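Long-range contacts in protein PTHB1 (Homo sapiens, PDB 4YD8), which serves, as BBS9, in the BBSome coat complex thought to sort specific membrane proteins to primary cilia, this chain being its N-terminal seven-bladed beta-propeller: residues Q84-F90 against N141-G145; Y131-R137 against M166-S172; L183-P187 against T199-C203; A261-F265 against D277-F283; L267-F272 against M284-D288. All blocks are in the same frame, centred on the assembly; numbering follows the deposited sequence. Where two conformers were deposited one is given.

Contact 1: residues Q84-F90 against N141-G145; sequences QVEVGKF and NMTYG
Gln84 meets the backbone of Met142 with both ends of its amide. Met142 N donates to Gln84 OE1 at 2.8 Å. Gln84 NE2 donates to Met142 O at 3.0 Å, arriving above the carbonyl plane. The second N-H of Gln84 lies along the amide plane and reaches Glu86 OE2 at 2.7 Å. The amide is thus held at three points, which fixes its rotation. Water 1 joins Glu86 OE1, Val87 N and Tyr144 OH.

The apolar part has two pieces. Met142, a selenomethionine, extends beyond CG and lays CE beside Glu86 CG, 3.9 Å away. The ring of Phe90 points its edge at the face of Tyr144 in a T-shaped pair, centroids 5.5 Å apart and planes at 88°. Phe90 CE1 also touches Tyr144 CB at 3.8 Å. Ile156 and Ile158 of strand 155-160 pack on these groups.

The axes of 84-88 and 141-145 run 7.8 Å apart and nearly parallel, so side chains and water join them. Both are first strands of adjacent four-stranded sheets. Segment 141-145 ends at Gly145, which is critical for protein stability. This is the packing of neighbouring inner strands in a beta-propeller.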
# COMPACT_ATOMS: atom_id res chain seq x y z
N GLN A 84 6.38 -1.57 7.43
CA GLN A 84 5.83 -1.38 6.08
C GLN A 84 6.66 -2.15 5.06
O GLN A 84 7.86 -2.34 5.26
CB GLN A 84 5.80 0.11 5.74
CG GLN A 84 4.92 0.47 4.54
CD GLN A 84 4.77 1.96 4.34
OE1 GLN A 84 4.95 2.75 5.28
NE2 GLN A 84 4.45 2.36 3.11
N VAL A 85 6.02 -2.59 3.98
CA VAL A 85 6.73 -3.17 2.84
C VAL A 85 6.28 -2.48 1.56
O VAL A 85 5.09 -2.15 1.41
CB VAL A 85 6.51 -4.71 2.72
CG1 VAL A 85 7.28 -5.46 3.81
CG2 VAL A 85 5.03 -5.03 2.81
N GLU A 86 7.22 -2.24 0.65
CA GLU A 86 6.93 -1.66 -0.66
C GLU A 86 7.89 -2.26 -1.68
O GLU A 86 8.95 -2.75 -1.32
CB GLU A 86 7.07 -0.13 -0.68
CG GLU A 86 6.13 0.67 0.26
CD GLU A 86 4.64 0.51 -0.02
OE1 GLU A 86 4.23 0.04 -1.12
OE2 GLU A 86 3.85 0.89 0.88
N VAL A 87 7.52 -2.18 -2.95
CA VAL A 87 8.32 -2.77 -4.02
C VAL A 87 8.46 -1.72 -5.10
O VAL A 87 7.46 -1.13 -5.51
CB VAL A 87 7.66 -4.05 -4.58
CG1 VAL A 87 8.39 -4.52 -5.85
CG2 VAL A 87 7.62 -5.14 -3.50
N GLY A 88 9.68 -1.48 -5.54
CA GLY A 88 9.93 -0.42 -6.49
C GLY A 88 11.35 -0.44 -7.02
O GLY A 88 12.13 -1.34 -6.71
N LYS A 89 11.68 0.56 -7.82
CA LYS A 89 13.00 0.61 -8.45
C LYS A 89 14.02 1.27 -7.53
O LYS A 89 14.49 2.38 -7.80
CB LYS A 89 12.93 1.35 -9.80
CG LYS A 89 11.97 0.69 -10.81
CD LYS A 89 11.74 1.59 -12.01
CE LYS A 89 10.72 0.96 -12.97
NZ LYS A 89 10.66 1.72 -14.24
N PHE A 90 14.38 0.56 -6.46
CA PHE A 90 15.12 1.15 -5.35
C PHE A 90 16.64 1.01 -5.50
O PHE A 90 17.39 1.45 -4.62
CB PHE A 90 14.68 0.50 -4.04
CG PHE A 90 13.22 0.64 -3.74
CD1 PHE A 90 12.55 1.85 -3.98
CD2 PHE A 90 12.50 -0.42 -3.22
CE1 PHE A 90 11.19 1.98 -3.70
CE2 PHE A 90 11.13 -0.30 -2.93
CZ PHE A 90 10.48 0.90 -3.17
N ASN A 141 6.09 5.72 8.76
CA ASN A 141 5.63 5.14 7.49
C ASN A 141 6.48 5.70 6.35
O ASN A 141 7.37 6.51 6.58
CB ASN A 141 4.13 5.40 7.26
CG ASN A 141 3.74 6.88 7.38
OD1 ASN A 141 4.57 7.77 7.27
ND2 ASN A 141 2.44 7.14 7.59
N MSE A 142 6.24 5.26 5.11
CA MSE A 142 7.06 5.72 4.01
C MSE A 142 6.26 5.79 2.74
O MSE A 142 5.16 5.24 2.66
CB MSE A 142 8.26 4.78 3.79
CG MSE A 142 7.87 3.35 3.46
SE MSE A 142 9.52 2.35 3.01
CE MSE A 142 8.82 0.56 3.05
N THR A 143 6.82 6.47 1.74
CA THR A 143 6.26 6.45 0.39
C THR A 143 7.45 6.47 -0.57
O THR A 143 8.60 6.57 -0.14
CB THR A 143 5.28 7.63 0.15
OG1 THR A 143 4.60 7.48 -1.10
CG2 THR A 143 6.03 8.99 0.18
N TYR A 144 7.20 6.37 -1.87
CA TYR A 144 8.29 6.30 -2.82
C TYR A 144 7.82 6.78 -4.18
O TYR A 144 6.62 6.86 -4.44
CB TYR A 144 8.83 4.86 -2.95
CG TYR A 144 7.82 3.89 -3.53
CD1 TYR A 144 6.89 3.25 -2.71
CD2 TYR A 144 7.78 3.63 -4.90
CE1 TYR A 144 5.95 2.36 -3.23
CE2 TYR A 144 6.85 2.74 -5.44
CZ TYR A 144 5.93 2.11 -4.59
OH TYR A 144 5.00 1.23 -5.10
N GLY A 145 8.77 7.07 -5.05
CA GLY A 145 8.41 7.49 -6.39
C GLY A 145 9.55 8.25 -7.03
O GLY A 145 10.64 8.36 -6.46
O HOH W 1 4.91 -1.09 -3.53

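Contact 2: residues Y131-R137 against M166-S172; sequences YEHNLQR and MVFEQES
His133 NE2 donates to Gln170 O at 2.9 Å. The bond is nearly straight, 165° at the hydrogen. It lies in the carbonyl plane and close to the plane of the imidazole. Glu171 O also sits at the edge of this ring, 3.1 Å from His133 CE1. One face of the imidazole is covered by Phe168, whose CD2 stands over the ring centre, 3.4 Å from His133 CG. The two rings meet obliquely, with planes at 40°. Leu135 CD2 continues this packing onto Phe168 CZ at 3.6 Å. Ile158 of strand 155-160 lies against both Leu135 and Phe168.

Tyr131 packs on the same turn, against Gln170 and Glu171. Its CG sits between the backbone N and the carbonyl carbon (chi1 60°), which swings the ring toward Glu171. Glu171 CA lies over the ring centre at 4.0 Å, a CH-pi contact. Glu171 CG packs on Tyr131 CD2 at 3.7 Å, while its OE1 is hydrogen-bonded to Ser92 OG. Tyr131 OH is hydrogen-bonded to Phe90 O. A valine in place of Tyr131 would probably leave Phe90 O without this hydroxyl and open a gap beneath Glu171.

Residues 169-172 form a type II' beta turn, which joins strands 164-169 and 172-178. Strand 127-134 is the last strand of the preceding sheet. The contact is therefore an interface between consecutive propeller blades, where an outer strand packs on the outer hairpin of its neighbour.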
# COMPACT_ATOMS: atom_id res chain seq x y z
N TYR A 131 21.23 -2.92 0.27
CA TYR A 131 21.79 -1.90 1.14
C TYR A 131 20.82 -1.66 2.27
O TYR A 131 19.65 -2.05 2.19
CB TYR A 131 22.07 -0.59 0.40
CG TYR A 131 20.84 0.05 -0.23
CD1 TYR A 131 20.05 0.95 0.48
CD2 TYR A 131 20.49 -0.24 -1.55
CE1 TYR A 131 18.92 1.53 -0.10
CE2 TYR A 131 19.38 0.34 -2.14
CZ TYR A 131 18.59 1.21 -1.41
OH TYR A 131 17.50 1.79 -2.00
N GLU A 132 21.30 -1.01 3.31
CA GLU A 132 20.40 -0.58 4.38
C GLU A 132 20.81 0.79 4.88
O GLU A 132 21.99 1.15 4.85
CB GLU A 132 20.39 -1.59 5.53
CG GLU A 132 21.72 -1.78 6.21
CD GLU A 132 21.68 -2.87 7.27
OE1 GLU A 132 20.57 -3.21 7.71
OE2 GLU A 132 22.75 -3.39 7.64
N HIS A 133 19.81 1.55 5.31
CA HIS A 133 20.02 2.85 5.91
C HIS A 133 19.66 2.78 7.38
O HIS A 133 18.54 2.41 7.73
CB HIS A 133 19.18 3.92 5.21
CG HIS A 133 19.63 4.21 3.81
ND1 HIS A 133 20.81 4.87 3.53
CD2 HIS A 133 19.05 3.94 2.62
CE1 HIS A 133 20.94 4.98 2.22
NE2 HIS A 133 19.89 4.43 1.64
N ASN A 134 20.58 3.16 8.25
CA ASN A 134 20.25 3.26 9.65
C ASN A 134 19.64 4.63 9.93
O ASN A 134 20.24 5.66 9.61
CB ASN A 134 21.49 2.99 10.51
CG ASN A 134 21.99 1.55 10.35
OD1 ASN A 134 21.31 0.60 10.75
ND2 ASN A 134 23.17 1.39 9.75
N LEU A 135 18.44 4.65 10.50
CA LEU A 135 17.68 5.88 10.68
C LEU A 135 18.07 6.59 11.97
O LEU A 135 18.24 5.95 13.01
CB LEU A 135 16.17 5.59 10.68
CG LEU A 135 15.67 4.75 9.50
CD1 LEU A 135 14.16 4.60 9.56
CD2 LEU A 135 16.09 5.36 8.18
N GLN A 136 18.20 7.91 11.90
CA GLN A 136 18.59 8.68 13.07
C GLN A 136 17.38 8.96 13.97
O GLN A 136 17.53 9.44 15.09
CB GLN A 136 19.25 9.99 12.65
N ARG A 137 16.18 8.66 13.46
CA ARG A 137 14.93 8.85 14.20
C ARG A 137 14.01 7.65 13.99
O ARG A 137 14.07 7.01 12.95
CB ARG A 137 14.21 10.12 13.75
CG ARG A 137 15.10 11.33 13.65
CD ARG A 137 14.33 12.56 13.22
NE ARG A 137 15.08 13.76 13.55
CZ ARG A 137 15.09 14.32 14.75
NH1 ARG A 137 14.38 13.79 15.73
NH2 ARG A 137 15.80 15.42 14.96
N MSE A 166 12.27 12.19 5.69
CA MSE A 166 13.63 11.77 5.43
C MSE A 166 13.70 11.14 4.04
O MSE A 166 13.07 10.11 3.79
CB MSE A 166 14.11 10.80 6.52
CG MSE A 166 13.95 11.36 7.96
SE MSE A 166 14.55 10.16 9.41
CE MSE A 166 13.05 8.86 9.34
N VAL A 167 14.44 11.78 3.15
CA VAL A 167 14.47 11.40 1.75
C VAL A 167 15.76 10.67 1.44
O VAL A 167 16.86 11.14 1.78
CB VAL A 167 14.32 12.62 0.82
CG1 VAL A 167 14.50 12.22 -0.63
CG2 VAL A 167 12.97 13.30 1.04
N PHE A 168 15.62 9.50 0.81
CA PHE A 168 16.74 8.67 0.43
C PHE A 168 16.78 8.49 -1.08
O PHE A 168 15.80 8.07 -1.69
CB PHE A 168 16.65 7.29 1.11
CG PHE A 168 16.76 7.36 2.61
CD1 PHE A 168 15.64 7.62 3.39
CD2 PHE A 168 17.98 7.18 3.23
CE1 PHE A 168 15.75 7.71 4.77
CE2 PHE A 168 18.10 7.25 4.61
CZ PHE A 168 16.98 7.51 5.38
N GLU A 169 17.92 8.84 -1.67
CA GLU A 169 18.12 8.66 -3.10
C GLU A 169 18.77 7.30 -3.30
O GLU A 169 19.99 7.20 -3.44
CB GLU A 169 18.97 9.80 -3.67
CG GLU A 169 18.29 11.17 -3.58
CD GLU A 169 19.14 12.31 -4.12
OE1 GLU A 169 20.36 12.11 -4.32
OE2 GLU A 169 18.59 13.40 -4.34
N GLN A 170 17.94 6.26 -3.27
CA GLN A 170 18.39 4.88 -3.36
C GLN A 170 19.49 4.62 -2.31
O GLN A 170 19.22 4.72 -1.12
CB GLN A 170 18.82 4.56 -4.80
CG GLN A 170 17.62 4.81 -5.76
CD GLN A 170 17.91 4.51 -7.23
OE1 GLN A 170 18.87 5.01 -7.80
NE2 GLN A 170 17.04 3.70 -7.85
N GLU A 171 20.72 4.30 -2.74
CA GLU A 171 21.79 3.95 -1.81
C GLU A 171 22.27 5.10 -0.92
O GLU A 171 23.06 4.87 -0.01
CB GLU A 171 23.02 3.40 -2.56
CG GLU A 171 22.80 2.05 -3.27
CD GLU A 171 22.14 2.20 -4.63
OE1 GLU A 171 22.04 3.35 -5.12
OE2 GLU A 171 21.71 1.18 -5.22
N SER A 172 21.85 6.33 -1.18
CA SER A 172 22.37 7.43 -0.37
C SER A 172 21.29 8.31 0.26
O SER A 172 20.24 8.56 -0.33
CB SER A 172 23.35 8.29 -1.18
OG SER A 172 22.78 8.69 -2.42

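Contact 3: residues L183-P187 against T199-C203; sequences LLPGP and TVSSC
Ser202 faces Leu183 and Leu184 where the loop entering one propeller blade folds back on the end of that blade's second strand. Strands 188-191 and 196-200 are antiparallel neighbours in this blade, and the contact closes the open end of their hairpin. Ser202 CB is the first atom to touch, 3.6 Å from Leu183 CB. It also packs on Leu183 CD2. The torsion at chi1 (-66°) places OG opposite the carbonyl carbon and turns it to the loop backbone. There OG accepts from Leu184 N at 2.9 Å. It rests beside Leu184 CB as well. Both leucines are exposed, so this end of the contact faces solvent.

Further in, the chains come closer. Gly186 CA makes a CA-H...O contact with Val200 O at 3.3 Å. A side chain at this glycine would run into that oxygen. Pro187 CG packs on Val200 CG2, and strand 249-255 of the next sheet adds Ile252 to both. Gly186 O accepts from Asn141 and Gln159, so the loop is tied to the preceding blade too.

Waters fill in for direct backbone bonds. Water 2 links Leu183 N, Leu184 O and Ser202 N. Water 3 donates to Leu184 O and to Val200 O. Water 4 accepts from Gly186 N and donates to Thr199 OG1. That hydroxyl spends its own proton on Pro187 O, 2.7 Å away and tilted 29° from the carbonyl plane.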
# COMPACT_ATOMS: atom_id res chain seq x y z
N LEU A 183 1.60 17.21 14.82
CA LEU A 183 1.36 16.69 16.16
C LEU A 183 1.62 15.18 16.18
O LEU A 183 2.61 14.72 16.76
CB LEU A 183 -0.07 17.01 16.60
CG LEU A 183 -0.43 16.80 18.06
CD1 LEU A 183 0.35 17.76 18.95
CD2 LEU A 183 -1.94 16.98 18.24
N LEU A 184 0.74 14.41 15.53
CA LEU A 184 0.94 12.97 15.31
C LEU A 184 1.06 12.66 13.81
O LEU A 184 0.43 13.31 12.98
CB LEU A 184 -0.21 12.16 15.91
CG LEU A 184 -0.41 12.21 17.43
CD1 LEU A 184 -1.59 11.34 17.84
CD2 LEU A 184 0.85 11.77 18.18
N PRO A 185 1.87 11.65 13.45
CA PRO A 185 2.11 11.39 12.03
C PRO A 185 0.89 10.81 11.32
O PRO A 185 0.27 9.86 11.80
CB PRO A 185 3.27 10.38 12.04
CG PRO A 185 3.20 9.72 13.37
CD PRO A 185 2.66 10.77 14.33
N GLY A 186 0.54 11.40 10.18
CA GLY A 186 -0.59 10.94 9.40
C GLY A 186 -0.12 10.04 8.26
O GLY A 186 1.08 9.78 8.12
N PRO A 187 -1.06 9.59 7.43
CA PRO A 187 -0.69 8.81 6.25
C PRO A 187 0.16 9.65 5.31
O PRO A 187 0.09 10.89 5.35
CB PRO A 187 -2.04 8.43 5.60
CG PRO A 187 -3.03 9.39 6.17
CD PRO A 187 -2.51 9.82 7.54
N THR A 199 0.07 14.53 3.05
CA THR A 199 -0.20 13.90 4.32
C THR A 199 -1.46 14.52 4.92
O THR A 199 -2.06 15.41 4.32
CB THR A 199 0.99 14.04 5.29
OG1 THR A 199 0.77 13.22 6.44
CG2 THR A 199 1.21 15.51 5.72
N VAL A 200 -1.91 13.99 6.05
CA VAL A 200 -3.00 14.61 6.79
C VAL A 200 -2.58 14.81 8.24
O VAL A 200 -2.13 13.86 8.90
CB VAL A 200 -4.29 13.79 6.77
CG1 VAL A 200 -5.46 14.64 7.28
CG2 VAL A 200 -4.56 13.25 5.34
N SER A 201 -2.73 16.03 8.75
CA SER A 201 -2.24 16.36 10.08
C SER A 201 -3.26 16.05 11.16
O SER A 201 -4.42 15.76 10.87
CB SER A 201 -1.86 17.85 10.16
OG SER A 201 -3.03 18.64 10.04
N SER A 202 -2.84 16.17 12.42
CA SER A 202 -3.75 15.92 13.53
C SER A 202 -4.86 16.96 13.64
O SER A 202 -5.92 16.67 14.19
CB SER A 202 -2.98 15.87 14.85
OG SER A 202 -2.11 14.75 14.86
N CYS A 203 -4.65 18.15 13.09
CA CYS A 203 -5.73 19.13 13.12
C CYS A 203 -6.56 19.03 11.82
O CYS A 203 -7.26 19.97 11.43
CB CYS A 203 -5.19 20.55 13.36
SG CYS A 203 -4.04 21.15 12.12
O HOH W 2 0.12 16.11 12.58
O HOH W 3 -1.91 12.95 11.51
O HOH W 4 1.89 13.70 8.95

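Contact 4: residues A261-F265 against D277-F283; sequences ASSVF and DNGQIRF
Phe265 and Phe283 make the apolar, more buried side of this contact. Phe265 CE2 meets Phe283 CZ at 4.1 Å, and the side chains lie at a slant to each other. Phe265 is buried. Phe294, Pro296 and Ile305 also pack on it.

The other side is polar, wetter and less certain. Ser262 is poorly ordered. Its CB sits before the carboxylate of Asp277, 3.1 Å from OD1 and 3.2 Å from OD2, but the poor order makes these short approaches uncertain. Water 5 accepts from Asp277 N at 2.8 Å and lies between the segments near Ser262 O. Arg282 extends from CB and bends at chi3 (-83°), which brings the guanidinium back to the serines. Arg282 NH2 donates to Ser262 O at 3.1 Å. Arg282 has two deposited conformers, so this bond is doubtful. With an alanine at Asp277, the missing carboxylate is likely to leave a gap beside Ser262 CB, and the poorly ordered Ser262 without that neighbour.

Segment 277-283 begins as a turn. Asn278 OD1 accepts from Gln280 N, an Asx turn. Arg282 and Phe283 then both face Cys274, a classic beta bulge. Strand 271-275 thus lies between the two segments in the sheet, with 263-268 to one side and 281-286 to the other. Strand 249-255 adjoins 263-268 beyond, and strand 291-298 of the next blade lies against Phe265.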
# COMPACT_ATOMS: atom_id res chain seq x y z
N ALA A 261 -6.20 11.61 -15.72
CA ALA A 261 -6.28 12.71 -14.75
C ALA A 261 -6.12 12.20 -13.32
O ALA A 261 -6.90 11.35 -12.86
CB ALA A 261 -7.60 13.45 -14.90
N SER A 262 -5.13 12.74 -12.62
CA SER A 262 -4.71 12.24 -11.31
C SER A 262 -5.70 12.58 -10.18
O SER A 262 -6.37 13.63 -10.21
CB SER A 262 -3.32 12.80 -10.98
OG SER A 262 -2.70 12.07 -9.94
N SER A 263 -5.80 11.70 -9.19
CA SER A 263 -6.71 11.92 -8.07
C SER A 263 -6.07 11.54 -6.73
O SER A 263 -5.40 10.52 -6.60
CB SER A 263 -8.00 11.12 -8.24
OG SER A 263 -8.83 11.66 -9.26
N VAL A 264 -6.33 12.38 -5.74
CA VAL A 264 -5.90 12.13 -4.38
C VAL A 264 -7.06 11.54 -3.58
O VAL A 264 -8.03 12.24 -3.32
CB VAL A 264 -5.44 13.42 -3.68
CG1 VAL A 264 -5.02 13.13 -2.26
CG2 VAL A 264 -4.30 14.07 -4.47
N PHE A 265 -6.99 10.27 -3.22
CA PHE A 265 -8.10 9.72 -2.43
C PHE A 265 -7.74 9.72 -0.96
O PHE A 265 -6.62 9.34 -0.60
CB PHE A 265 -8.45 8.32 -2.90
CG PHE A 265 -9.16 8.30 -4.21
CD1 PHE A 265 -8.44 8.37 -5.40
CD2 PHE A 265 -10.53 8.24 -4.26
CE1 PHE A 265 -9.11 8.36 -6.62
CE2 PHE A 265 -11.19 8.22 -5.47
CZ PHE A 265 -10.48 8.30 -6.64
N ASP A 277 -5.77 17.29 -8.05
CA ASP A 277 -4.35 17.49 -7.76
C ASP A 277 -4.06 18.79 -7.04
O ASP A 277 -3.09 18.88 -6.30
CB ASP A 277 -3.53 17.47 -9.06
CG ASP A 277 -3.45 16.10 -9.68
OD1 ASP A 277 -4.26 15.23 -9.29
OD2 ASP A 277 -2.59 15.90 -10.55
N ASN A 278 -4.89 19.79 -7.30
CA ASN A 278 -4.66 21.14 -6.79
C ASN A 278 -5.31 21.32 -5.42
O ASN A 278 -5.32 22.42 -4.85
CB ASN A 278 -5.19 22.18 -7.78
CG ASN A 278 -6.71 22.19 -7.87
OD1 ASN A 278 -7.40 21.32 -7.33
ND2 ASN A 278 -7.25 23.19 -8.57
N GLY A 279 -5.91 20.24 -4.92
CA GLY A 279 -6.45 20.24 -3.58
C GLY A 279 -7.94 20.52 -3.46
O GLY A 279 -8.47 20.51 -2.36
N GLN A 280 -8.63 20.75 -4.57
CA GLN A 280 -10.07 20.99 -4.49
C GLN A 280 -10.78 19.66 -4.42
O GLN A 280 -10.34 18.68 -5.01
CB GLN A 280 -10.60 21.78 -5.69
CG GLN A 280 -10.01 23.16 -5.90
CD GLN A 280 -10.51 23.78 -7.19
OE1 GLN A 280 -10.11 23.39 -8.29
NE2 GLN A 280 -11.41 24.75 -7.06
N ILE A 281 -11.88 19.60 -3.70
CA ILE A 281 -12.63 18.36 -3.66
C ILE A 281 -13.28 18.11 -5.01
O ILE A 281 -13.92 18.99 -5.58
CB ILE A 281 -13.71 18.38 -2.57
CG1 ILE A 281 -13.07 18.59 -1.20
CG2 ILE A 281 -14.44 17.07 -2.58
CD1 ILE A 281 -14.09 18.84 -0.10
N ARG A 282 -13.09 16.89 -5.54
CA ARG A 282 -13.77 16.48 -6.76
C ARG A 282 -15.11 15.83 -6.39
O ARG A 282 -16.15 16.16 -6.95
CB ARG A 282 -12.89 15.53 -7.58
CG ARG A 282 -13.42 15.23 -8.99
CD ARG A 282 -12.55 14.21 -9.74
NE ARG A 282 -11.38 14.80 -10.38
CZ ARG A 282 -10.12 14.52 -10.04
NH1 ARG A 282 -9.88 13.69 -9.04
NH2 ARG A 282 -9.11 15.09 -10.68
N PHE A 283 -15.07 14.89 -5.45
CA PHE A 283 -16.31 14.40 -4.84
C PHE A 283 -16.04 13.87 -3.44
O PHE A 283 -14.88 13.61 -3.07
CB PHE A 283 -17.02 13.34 -5.72
CG PHE A 283 -16.28 12.03 -5.86
CD1 PHE A 283 -16.19 11.14 -4.80
CD2 PHE A 283 -15.72 11.66 -7.08
CE1 PHE A 283 -15.52 9.93 -4.94
CE2 PHE A 283 -15.05 10.45 -7.22
CZ PHE A 283 -14.95 9.59 -6.15
O HOH W 5 -6.65 16.05 -10.46

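Contact 5: residues L267-F272 against M284-D288; sequences LGERNF and MKKLD
Leu287 lies against Leu267 and Phe272. Its CG stands opposite the carbonyl carbon (chi1 -66°), which carries CD1 to both partners. Leu287 CD1 is 4.1 Å from Leu267 CD1, the two side chains crossing at about a right angle. It also touches Phe272 CB. Phe272 CG lies anti to the backbone N (chi1 154°), which leads the ring away from 284-288. The ring passes Lys285 CB and goes on to Phe294 and Thr307 of the next blade.

The other face of the hairpin carries Asn271, Met284 and Lys286. Asn271 OD1 rests 3.2 Å from Lys286 CA, and ND2 is hydrogen-bonded to Glu247. Met284, a selenomethionine, bends at chi3 (-72°) and brings CE to 3.5 Å from Asn271 OD1. It has two deposited conformers, so this touch is doubtful.

The backbones hold the hairpin of strands 271-275 and 281-286. Phe272 and Lys285 are an antiparallel hydrogen-bonded pair: Phe272 N to Lys285 O and Lys285 N to Phe272 O are both 2.9 Å. Asn271 and Lys286 are the non-hydrogen-bonded pair beside it. Leu287 N donates to Arg270 O at 2.9 Å and carries the ladder past the end of the strand.

Leu267, Phe272 and Leu287 form a buried apolar group, though Lys285 shares the Phe272 face. Asn271, Met284 and Lys286 lie opposite. The pairing thus rests on main-chain bonds and the apolar cluster, with no salt bridge across it.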
# COMPACT_ATOMS: atom_id res chain seq x y z
N LEU A 267 -9.17 8.39 2.78
CA LEU A 267 -10.09 7.63 3.61
C LEU A 267 -10.16 8.25 4.99
O LEU A 267 -9.22 8.11 5.77
CB LEU A 267 -9.67 6.17 3.73
CG LEU A 267 -10.66 5.30 4.52
CD1 LEU A 267 -12.00 5.20 3.76
CD2 LEU A 267 -10.08 3.90 4.78
N GLY A 268 -11.26 8.93 5.30
CA GLY A 268 -11.44 9.51 6.62
C GLY A 268 -12.20 8.55 7.52
O GLY A 268 -12.67 7.51 7.07
N GLU A 269 -12.31 8.89 8.80
CA GLU A 269 -13.07 8.08 9.74
C GLU A 269 -14.56 8.11 9.43
O GLU A 269 -15.29 7.18 9.78
CB GLU A 269 -12.83 8.56 11.18
CG GLU A 269 -11.41 8.32 11.69
CD GLU A 269 -11.24 8.73 13.15
OE1 GLU A 269 -12.05 9.55 13.65
OE2 GLU A 269 -10.30 8.24 13.79
N ARG A 270 -15.01 9.18 8.78
CA ARG A 270 -16.45 9.36 8.53
C ARG A 270 -16.82 9.53 7.06
O ARG A 270 -17.97 9.34 6.66
CB ARG A 270 -16.97 10.58 9.30
CG ARG A 270 -16.79 10.53 10.81
CD ARG A 270 -17.53 11.69 11.48
NE ARG A 270 -16.71 12.89 11.68
CZ ARG A 270 -15.74 13.00 12.58
NH1 ARG A 270 -15.46 11.98 13.38
NH2 ARG A 270 -15.06 14.13 12.70
N ASN A 271 -15.84 9.95 6.27
CA ASN A 271 -16.07 10.27 4.87
C ASN A 271 -14.96 9.75 3.99
O ASN A 271 -13.84 9.51 4.44
CB ASN A 271 -16.22 11.79 4.67
CG ASN A 271 -17.45 12.36 5.35
OD1 ASN A 271 -18.51 12.47 4.73
ND2 ASN A 271 -17.31 12.74 6.61
N PHE A 272 -15.28 9.60 2.72
CA PHE A 272 -14.33 9.22 1.72
C PHE A 272 -14.25 10.39 0.73
O PHE A 272 -15.29 10.91 0.29
CB PHE A 272 -14.81 7.88 1.13
CG PHE A 272 -14.38 7.58 -0.27
CD1 PHE A 272 -13.05 7.43 -0.59
CD2 PHE A 272 -15.33 7.31 -1.24
CE1 PHE A 272 -12.66 7.10 -1.88
CE2 PHE A 272 -14.96 6.98 -2.52
CZ PHE A 272 -13.63 6.87 -2.85
N MSE A 284 -17.09 13.71 -2.66
CA MSE A 284 -16.96 13.11 -1.34
C MSE A 284 -18.23 12.37 -1.00
O MSE A 284 -19.30 12.64 -1.56
CB MSE A 284 -16.63 14.17 -0.28
CG MSE A 284 -17.81 15.04 0.07
SE MSE A 284 -17.37 16.38 1.44
CE MSE A 284 -17.23 15.16 2.93
N LYS A 285 -18.11 11.40 -0.10
CA LYS A 285 -19.19 10.51 0.25
C LYS A 285 -19.15 10.21 1.74
O LYS A 285 -18.13 9.75 2.24
CB LYS A 285 -19.06 9.22 -0.56
CG LYS A 285 -19.76 8.01 0.03
CD LYS A 285 -21.25 8.12 -0.12
CE LYS A 285 -21.89 6.74 -0.06
NZ LYS A 285 -23.35 6.85 -0.26
N LYS A 286 -20.26 10.45 2.44
CA LYS A 286 -20.38 10.04 3.83
C LYS A 286 -20.50 8.53 3.91
O LYS A 286 -21.30 7.93 3.22
CB LYS A 286 -21.59 10.71 4.50
CG LYS A 286 -21.90 10.16 5.89
CD LYS A 286 -22.97 10.98 6.59
CE LYS A 286 -23.18 10.51 8.02
NZ LYS A 286 -21.89 10.49 8.78
N LEU A 287 -19.69 7.91 4.75
CA LEU A 287 -19.73 6.47 4.90
C LEU A 287 -20.74 6.07 5.98
O LEU A 287 -20.82 6.71 7.01
CB LEU A 287 -18.34 5.94 5.22
CG LEU A 287 -17.34 6.16 4.07
CD1 LEU A 287 -15.95 5.81 4.53
CD2 LEU A 287 -17.72 5.33 2.86
N ASP A 288 -21.52 5.03 5.71
CA ASP A 288 -22.56 4.59 6.64
C ASP A 288 -22.04 3.59 7.67
O ASP A 288 -22.80 3.12 8.53
CB ASP A 288 -23.73 3.99 5.87
CG ASP A 288 -24.51 5.04 5.10
OD1 ASP A 288 -24.61 6.19 5.58
OD2 ASP A 288 -25.02 4.72 4.00

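How the contacts relate
All five contacts lie in one seven-bladed propeller. Contacts 1 and 2 join the same two blades, one near the central axis and one further out, with centres about 12 Å apart. They touch directly: Phe90 O to Tyr131 OH is 2.6 Å, and Lys89 O to Gln170 NE2 is 2.9 Å. The side chain of Gln170 in contact 2 lies about 10 Å from Gly145, the stability-critical glycine. Asn141 ND2 to Gly186 O, 3.0 Å, ties contact 1 to contact 3 one blade on. Contacts 4 and 5 share strands 263-268 and 281-286 of a later blade. There Phe265 CD2 packs 3.4 Å from Phe272 CE1. Contacts 2 and 5 lie on opposite sides of the chain's centre, their centres about 35 Å apart.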